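Long-range contacts in oligopeptide ABC transporter, periplasmic oligopeptide-binding protein, putative (Thermotoga maritima MSB8, PDB 5IPW), which probably binds oligopeptides in the periplasm as the solute-binding component of an ABC transporter for peptide uptake: residues S71-I76 against F230-E235; T442-G447 against E471-S476. One frame throughout, in Å; residues are numbered along the deposited sequence.

Contact 1: S71-I76 against F230-E235; sequences SDRWGI and FLENTE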
ATOM      1  N   SER A  71      -6.997  17.605   9.287  1.00 54.32           N
ATOM      2  CA  SER A  71      -5.749  16.859   9.427  1.00 53.81           C
ATOM      3  C   SER A  71      -5.856  15.420   8.927  1.00 52.90           C
ATOM      4  O   SER A  71      -4.903  14.859   8.398  1.00 52.22           O
ATOM      5  CB  SER A  71      -5.366  16.831  10.907  1.00 55.67           C
ATOM      6  OG  SER A  71      -4.373  15.859  11.160  1.00 61.44           O
ATOM      7  N   ASP A  72      -7.028  14.828   9.114  1.00 53.55           N
ATOM      8  CA  ASP A  72      -7.283  13.428   8.784  1.00 52.79           C
ATOM      9  C   ASP A  72      -7.775  13.271   7.336  1.00 51.88           C
ATOM     10  O   ASP A  72      -8.629  12.444   7.049  1.00 49.40           O
ATOM     11  CB  ASP A  72      -8.336  12.898   9.770  1.00 51.42           C
ATOM     12  CG  ASP A  72      -8.130  11.451  10.143  1.00 49.05           C
ATOM     13  OD1 ASP A  72      -7.214  10.783   9.609  1.00 47.90           O
ATOM     14  OD2 ASP A  72      -8.909  10.990  11.001  1.00 47.09           O
ATOM     15  N   ARG A  73      -7.201  14.064   6.435  1.00 54.35           N
ATOM     16  CA  ARG A  73      -7.628  14.170   5.037  1.00 51.97           C
ATOM     17  C   ARG A  73      -7.680  12.815   4.326  1.00 49.18           C
ATOM     18  O   ARG A  73      -8.689  12.469   3.709  1.00 45.49           O
ATOM     19  CB  ARG A  73      -6.669  15.124   4.302  1.00 51.38           C
ATOM     20  CG  ARG A  73      -6.834  15.228   2.792  1.00 52.80           C
ATOM     21  CD  ARG A  73      -5.829  16.210   2.203  1.00 51.55           C
ATOM     22  NE  ARG A  73      -6.129  17.586   2.588  1.00 50.59           N
ATOM     23  CZ  ARG A  73      -6.980  18.394   1.953  1.00 52.94           C
ATOM     24  NH1 ARG A  73      -7.638  17.992   0.872  1.00 57.02           N
ATOM     25  NH2 ARG A  73      -7.176  19.628   2.400  1.00 52.12           N
ATOM     26  N   TRP A  74      -6.602  12.050   4.444  1.00 49.16           N
ATOM     27  CA  TRP A  74      -6.410  10.848   3.623  1.00 51.68           C
ATOM     28  C   TRP A  74      -7.294   9.671   3.999  1.00 49.74           C
ATOM     29  O   TRP A  74      -7.430   8.729   3.223  1.00 52.45           O
ATOM     30  CB  TRP A  74      -4.947  10.430   3.628  1.00 52.94           C
ATOM     31  CG  TRP A  74      -4.100  11.517   3.111  1.00 58.06           C
ATOM     32  CD1 TRP A  74      -3.253  12.299   3.828  1.00 61.16           C
ATOM     33  CD2 TRP A  74      -4.059  12.004   1.765  1.00 61.21           C
ATOM     34  NE1 TRP A  74      -2.660  13.227   3.011  1.00 63.01           N
ATOM     35  CE2 TRP A  74      -3.139  13.070   1.738  1.00 62.74           C
ATOM     36  CE3 TRP A  74      -4.697  11.630   0.576  1.00 61.18           C
ATOM     37  CZ2 TRP A  74      -2.837  13.768   0.569  1.00 63.15           C
ATOM     38  CZ3 TRP A  74      -4.400  12.327  -0.586  1.00 61.01           C
ATOM     39  CH2 TRP A  74      -3.477  13.383  -0.581  1.00 61.88           C
ATOM     40  N   GLY A  75      -7.887   9.721   5.182  1.00 46.36           N
ATOM     41  CA  GLY A  75      -8.892   8.748   5.559  1.00 46.06           C
ATOM     42  C   GLY A  75     -10.143   8.893   4.724  1.00 43.26           C
ATOM     43  O   GLY A  75     -10.774   7.902   4.366  1.00 43.46           O
ATOM     44  N   ILE A  76     -10.507  10.134   4.423  1.00 40.97           N
ATOM     45  CA  ILE A  76     -11.648  10.406   3.564  1.00 41.16           C
ATOM     46  C   ILE A  76     -11.270  10.024   2.141  1.00 39.62           C
ATOM     47  O   ILE A  76     -12.007   9.319   1.479  1.00 37.60           O
ATOM     48  CB  ILE A  76     -12.051  11.891   3.576  1.00 41.82           C
ATOM     49  CG1 ILE A  76     -12.355  12.381   5.001  1.00 42.81           C
ATOM     50  CG2 ILE A  76     -13.247  12.132   2.665  1.00 42.15           C
ATOM     51  CD1 ILE A  76     -13.500  11.681   5.695  1.00 43.41           C
ATOM     52  N   PHE A 230     -10.508  18.427  -2.810  1.00 44.52           N
ATOM     53  CA  PHE A 230     -11.630  17.485  -2.716  1.00 45.12           C
ATOM     54  C   PHE A 230     -12.310  17.463  -1.347  1.00 44.62           C
ATOM     55  O   PHE A 230     -13.462  17.066  -1.232  1.00 43.78           O
ATOM     56  CB  PHE A 230     -11.171  16.066  -3.054  1.00 44.51           C
ATOM     57  CG  PHE A 230     -10.520  15.360  -1.908  1.00 45.48           C
ATOM     58  CD1 PHE A 230     -11.285  14.612  -1.014  1.00 44.68           C
ATOM     59  CD2 PHE A 230      -9.151  15.451  -1.702  1.00 44.81           C
ATOM     60  CE1 PHE A 230     -10.691  13.955   0.050  1.00 44.72           C
ATOM     61  CE2 PHE A 230      -8.552  14.801  -0.634  1.00 45.64           C
ATOM     62  CZ  PHE A 230      -9.322  14.053   0.244  1.00 45.98           C
ATOM     63  N   LEU A 231     -11.571  17.856  -0.317  1.00 47.08           N
ATOM     64  CA  LEU A 231     -12.039  17.823   1.060  1.00 47.42           C
ATOM     65  C   LEU A 231     -12.778  19.103   1.411  1.00 47.69           C
ATOM     66  O   LEU A 231     -13.858  19.062   1.987  1.00 47.31           O
ATOM     67  CB  LEU A 231     -10.831  17.647   1.986  1.00 49.40           C
ATOM     68  CG  LEU A 231     -11.031  17.433   3.489  1.00 49.37           C
ATOM     69  CD1 LEU A 231     -11.645  16.070   3.770  1.00 49.95           C
ATOM     70  CD2 LEU A 231      -9.696  17.549   4.206  1.00 48.60           C
ATOM     71  N   GLU A 232     -12.191  20.237   1.040  1.00 52.01           N
ATOM     72  CA  GLU A 232     -12.678  21.563   1.449  1.00 55.07           C
ATOM     73  C   GLU A 232     -13.753  22.117   0.517  1.00 51.30           C
ATOM     74  O   GLU A 232     -14.710  22.743   0.976  1.00 51.88           O
ATOM     75  CB  GLU A 232     -11.515  22.571   1.500  1.00 59.88           C
ATOM     76  CG  GLU A 232     -10.345  22.198   2.408  1.00 64.29           C
ATOM     77  CD  GLU A 232     -10.573  22.529   3.875  1.00 68.62           C
ATOM     78  OE1 GLU A 232      -9.691  22.179   4.697  1.00 69.58           O
ATOM     79  OE2 GLU A 232     -11.618  23.138   4.209  1.00 70.53           O
ATOM     80  N   ASN A 233     -13.589  21.903  -0.791  1.00 47.43           N
ATOM     81  CA  ASN A 233     -14.447  22.562  -1.777  1.00 44.51           C
ATOM     82  C   ASN A 233     -15.701  21.771  -2.166  1.00 44.28           C
ATOM     83  O   ASN A 233     -15.692  20.940  -3.069  1.00 45.17           O
ATOM     84  CB  ASN A 233     -13.654  22.935  -3.021  1.00 42.42           C
ATOM     85  CG  ASN A 233     -14.468  23.761  -3.993  1.00 41.10           C
ATOM     86  OD1 ASN A 233     -15.546  24.245  -3.651  1.00 37.77           O
ATOM     87  ND2 ASN A 233     -13.969  23.909  -5.218  1.00 40.45           N
ATOM     88  N   THR A 234     -16.781  22.084  -1.468  1.00 45.97           N
ATOM     89  CA  THR A 234     -18.131  21.587  -1.744  1.00 45.49           C
ATOM     90  C   THR A 234     -18.600  21.793  -3.201  1.00 45.33           C
ATOM     91  O   THR A 234     -19.530  21.122  -3.668  1.00 44.24           O
ATOM     92  CB  THR A 234     -19.103  22.245  -0.725  1.00 45.89           C
ATOM     93  OG1 THR A 234     -19.209  21.391   0.421  1.00 47.81           O
ATOM     94  CG2 THR A 234     -20.496  22.521  -1.290  1.00 47.67           C
ATOM     95  N   GLU A 235     -17.971  22.721  -3.915  1.00 43.75           N
ATOM     96  CA  GLU A 235     -18.386  23.032  -5.275  1.00 42.40           C
ATOM     97  C   GLU A 235     -17.626  22.250  -6.333  1.00 39.46           C
ATOM     98  O   GLU A 235     -17.980  22.308  -7.500  1.00 40.06           O
ATOM     99  CB  GLU A 235     -18.249  24.535  -5.534  1.00 43.47           C
ATOM    100  CG  GLU A 235     -19.258  25.371  -4.769  1.00 44.92           C
ATOM    101  CD  GLU A 235     -20.670  25.210  -5.292  1.00 46.66           C
ATOM    102  OE1 GLU A 235     -20.852  25.191  -6.525  1.00 48.14           O
ATOM    103  OE2 GLU A 235     -21.605  25.121  -4.473  1.00 48.64           O
TER
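Arg73 lays its side chain across Phe230 and Leu231, and no hydrogen bond links the two segments. The chain starts extended, with CG anti to the backbone N (chi1 172°). It then bends at chi3 (-69°), which swings the guanidinium over Leu231. Leu231 CD2 lies against one face of that group, over its centre, 3.6 Å from Arg73 CZ. Leu231 CB is closer still, 3.4 Å from Arg73 NH1. Phe230 CD2 and CE2 come to the edge of the guanidinium, the two planes 81° apart. Phe230 CE2 is 3.6 Å from Arg73 NH1. Further back on the chain, Arg73 CG reaches Phe230 CZ at 3.8 Å. The charge is paired from just before the second segment: Asp229 forms a salt bridge with Arg73 NH1. Asp229 also accepts from the backbone N of Leu231 and of Glu232, so one carboxylate ties the arginine to the turn. Glu232 OE1, 4.3 Å from Arg73 NH2, is too far for a salt bridge but may add some attraction.

The contact joins the start of helix 73-80 to the loop between helix 220-227 and strand 242-244. Ile76 and Leu231 both pack on Trp67 of strand 62-67, an outermost strand of a mixed sheet, so helix and loop meet beside that strand.

One helical turn on, Ile76 meets the same two residues through separate branches. Its CG1 touches Leu231 CD1 at 4.0 Å, the two side chains crossing at about a right angle. Its CG2 sits at the edge of the Phe230 ring, 4.1 Å from CE1.

Contact 2: T442-G447 against E471-S476; sequences TITVTG and ENLERS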
ATOM      1  N   THR A 442      27.261  -7.454  18.541  1.00 62.92           N
ATOM      2  CA  THR A 442      26.242  -6.579  19.101  1.00 61.52           C
ATOM      3  C   THR A 442      25.088  -6.397  18.116  1.00 59.63           C
ATOM      4  O   THR A 442      25.302  -6.110  16.940  1.00 55.02           O
ATOM      5  CB  THR A 442      26.843  -5.208  19.467  1.00 61.65           C
ATOM      6  OG1 THR A 442      27.641  -5.341  20.648  1.00 61.45           O
ATOM      7  CG2 THR A 442      25.749  -4.175  19.728  1.00 62.43           C
ATOM      8  N   ILE A 443      23.868  -6.574  18.618  1.00 59.23           N
ATOM      9  CA  ILE A 443      22.668  -6.295  17.848  1.00 58.03           C
ATOM     10  C   ILE A 443      22.293  -4.847  18.086  1.00 54.98           C
ATOM     11  O   ILE A 443      22.077  -4.429  19.226  1.00 52.03           O
ATOM     12  CB  ILE A 443      21.488  -7.195  18.265  1.00 60.36           C
ATOM     13  CG1 ILE A 443      21.823  -8.665  18.002  1.00 61.10           C
ATOM     14  CG2 ILE A 443      20.223  -6.804  17.506  1.00 60.85           C
ATOM     15  CD1 ILE A 443      20.849  -9.639  18.628  1.00 61.29           C
ATOM     16  N   THR A 444      22.224  -4.089  16.999  1.00 54.55           N
ATOM     17  CA  THR A 444      21.868  -2.686  17.055  1.00 53.23           C
ATOM     18  C   THR A 444      20.399  -2.518  16.726  1.00 54.02           C
ATOM     19  O   THR A 444      19.938  -2.969  15.673  1.00 51.72           O
ATOM     20  CB  THR A 444      22.677  -1.878  16.033  1.00 53.42           C
ATOM     21  OG1 THR A 444      24.069  -2.154  16.207  1.00 51.25           O
ATOM     22  CG2 THR A 444      22.417  -0.376  16.198  1.00 52.76           C
ATOM     23  N   VAL A 445      19.671  -1.859  17.626  1.00 54.75           N
ATOM     24  CA  VAL A 445      18.263  -1.553  17.406  1.00 55.75           C
ATOM     25  C   VAL A 445      17.990  -0.093  17.722  1.00 55.97           C
ATOM     26  O   VAL A 445      18.841   0.606  18.268  1.00 55.08           O
ATOM     27  CB  VAL A 445      17.337  -2.429  18.284  1.00 56.78           C
ATOM     28  CG1 VAL A 445      17.714  -3.895  18.167  1.00 57.24           C
ATOM     29  CG2 VAL A 445      17.389  -2.005  19.748  1.00 56.42           C
ATOM     30  N   THR A 446      16.790   0.356  17.371  1.00 57.69           N
ATOM     31  CA  THR A 446      16.274   1.636  17.847  1.00 58.08           C
ATOM     32  C   THR A 446      14.804   1.452  18.223  1.00 58.81           C
ATOM     33  O   THR A 446      13.998   0.992  17.414  1.00 58.67           O
ATOM     34  CB  THR A 446      16.479   2.767  16.818  1.00 57.28           C
ATOM     35  OG1 THR A 446      15.922   3.986  17.322  1.00 59.13           O
ATOM     36  CG2 THR A 446      15.853   2.426  15.474  1.00 57.87           C
ATOM     37  N   GLY A 447      14.477   1.765  19.474  1.00 60.65           N
ATOM     38  CA  GLY A 447      13.116   1.613  19.986  1.00 63.07           C
ATOM     39  C   GLY A 447      12.978   0.504  21.012  1.00 63.35           C
ATOM     40  O   GLY A 447      13.361  -0.644  20.762  1.00 60.96           O
ATOM     41  N   GLU A 471      22.259  -3.074  21.872  1.00 66.98           N
ATOM     42  CA  GLU A 471      22.383  -1.629  22.040  1.00 67.82           C
ATOM     43  C   GLU A 471      21.183  -0.943  21.399  1.00 67.77           C
ATOM     44  O   GLU A 471      20.818  -1.224  20.256  1.00 68.57           O
ATOM     45  CB  GLU A 471      23.726  -1.084  21.507  1.00 67.80           C
ATOM     46  CG  GLU A 471      23.955  -1.151  19.998  1.00 69.10           C
ATOM     47  CD  GLU A 471      25.284  -0.526  19.562  1.00 67.83           C
ATOM     48  OE1 GLU A 471      25.510  -0.408  18.340  1.00 63.44           O
ATOM     49  OE2 GLU A 471      26.103  -0.145  20.426  1.00 66.37           O
ATOM     50  N   ASN A 472      20.558  -0.065  22.171  1.00 68.23           N
ATOM     51  CA  ASN A 472      19.424   0.708  21.715  1.00 66.96           C
ATOM     52  C   ASN A 472      19.890   2.127  21.443  1.00 65.39           C
ATOM     53  O   ASN A 472      20.213   2.868  22.368  1.00 65.05           O
ATOM     54  CB  ASN A 472      18.332   0.708  22.785  1.00 70.40           C
ATOM     55  CG  ASN A 472      17.094   1.476  22.358  1.00 72.28           C
ATOM     56  OD1 ASN A 472      16.628   1.343  21.228  1.00 75.65           O
ATOM     57  ND2 ASN A 472      16.558   2.287  23.259  1.00 72.30           N
ATOM     58  N   LEU A 473      19.935   2.503  20.171  1.00 65.10           N
ATOM     59  CA  LEU A 473      20.424   3.818  19.790  1.00 65.43           C
ATOM     60  C   LEU A 473      19.279   4.743  19.444  1.00 65.91           C
ATOM     61  O   LEU A 473      18.229   4.311  18.970  1.00 67.76           O
ATOM     62  CB  LEU A 473      21.369   3.720  18.588  1.00 65.58           C
ATOM     63  CG  LEU A 473      22.462   2.649  18.653  1.00 64.83           C
ATOM     64  CD1 LEU A 473      23.323   2.705  17.398  1.00 62.42           C
ATOM     65  CD2 LEU A 473      23.312   2.808  19.906  1.00 64.27           C
ATOM     66  N   GLU A 474      19.500   6.026  19.683  1.00 66.85           N
ATOM     67  CA  GLU A 474      18.599   7.063  19.216  1.00 68.36           C
ATOM     68  C   GLU A 474      18.521   7.050  17.669  1.00 66.83           C
ATOM     69  O   GLU A 474      19.513   6.798  16.989  1.00 65.28           O
ATOM     70  CB  GLU A 474      19.061   8.411  19.786  1.00 70.25           C
ATOM     71  CG  GLU A 474      18.414   9.647  19.188  1.00 74.40           C
ATOM     72  CD  GLU A 474      19.210  10.220  18.036  1.00 76.09           C
ATOM     73  OE1 GLU A 474      20.456  10.291  18.132  1.00 74.02           O
ATOM     74  OE2 GLU A 474      18.580  10.606  17.030  1.00 81.05           O
ATOM     75  N   ARG A 475      17.323   7.302  17.145  1.00 67.67           N
ATOM     76  CA  ARG A 475      17.002   7.197  15.707  1.00 67.06           C
ATOM     77  C   ARG A 475      18.109   7.653  14.742  1.00 63.19           C
ATOM     78  O   ARG A 475      18.524   6.898  13.867  1.00 59.12           O
ATOM     79  CB  ARG A 475      15.728   8.003  15.407  1.00 71.79           C
ATOM     80  CG  ARG A 475      15.024   7.651  14.102  1.00 75.28           C
ATOM     81  CD  ARG A 475      14.174   6.401  14.251  1.00 78.42           C
ATOM     82  NE  ARG A 475      13.012   6.410  13.362  1.00 82.83           N
ATOM     83  CZ  ARG A 475      12.029   5.507  13.387  1.00 86.23           C
ATOM     84  NH1 ARG A 475      12.047   4.497  14.259  1.00 86.74           N
ATOM     85  NH2 ARG A 475      11.015   5.612  12.533  1.00 85.84           N
ATOM     86  N   SER A 476      18.565   8.893  14.888  1.00 59.64           N
ATOM     87  CA  SER A 476      19.523   9.465  13.942  1.00 59.20           C
ATOM     88  C   SER A 476      20.928   8.874  14.074  1.00 56.79           C
ATOM     89  O   SER A 476      21.656   8.812  13.085  1.00 56.20           O
ATOM     90  CB  SER A 476      19.583  10.994  14.062  1.00 58.74           C
ATOM     91  OG  SER A 476      20.458  11.398  15.100  1.00 59.12           O
TER
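Three backbone hydrogen bonds join Ile443 and Val445 to Glu471 and Leu473. Glu471 N donates to Ile443 O at 3.0 Å. Val445 N donates to Glu471 O at 2.9 Å, and Val445 O accepts from Leu473 N. At the strand ends two side chains add bonds. Thr446 OG1 donates to Leu473 O at 2.9 Å, nearly along the C=O axis. Its hydroxyl is anti to the backbone N (chi1 178°), which turns it to that carbonyl. Asn472 OD1 accepts from Gly447 N at 2.8 Å. The donor lies in the plane of the amide carbonyl, but the bond is bent, with 136° at the hydrogen. Gly447 is the N-cap of helix 448-462, so Asn472 ties the start of that helix to the neighbouring strand.

This is the parallel strand pair of a beta-alpha-beta crossover: strand 440-445, helix 448-462, strand 467-472. Strand 467-472 is outermost in its sheet; 440-445 also pairs with 489-494.

Thr444 and Glu471 stand side by side on one face of the sheet. Glu471 CG lies between the backbone N and the carbonyl carbon (chi1 67°), and the straight chain then carries OE1 alongside Thr444. Thr444 OG1 and Glu471 OE1 are 3.1 Å apart, a possible hydrogen bond. Glu471 OE1 also has a weak, long ion pair with Arg481. Thr442 CG2 packs across Glu471 CG at 3.5 Å. Thr444 CG2 instead meets Leu473 CD1 at 3.4 Å. Val445 and Asn472 share the other face, where both touch Val451 of helix 448-462. Val445 CG2 comes within 3.7 Å of Asn472 OD1.

Contact 1 and contact 2 lie in separate parts of the chain. Their centres are 38 Å apart and their nearest atoms about 18 Å, so they do not touch. Both segments of contact 1 come earlier in the chain than those of contact 2. Contact 1 spans 154 residues and is made by side chains, where a helix meets a loop beside the sheet of strand 62-67. Contact 2 spans 24 residues and belongs to another sheet. It rests largely on backbone bonds between neighbouring parallel strands, with others from side chains. Contact 1 lies about 20 Å from the centre of the chain and contact 2 about 27 Å.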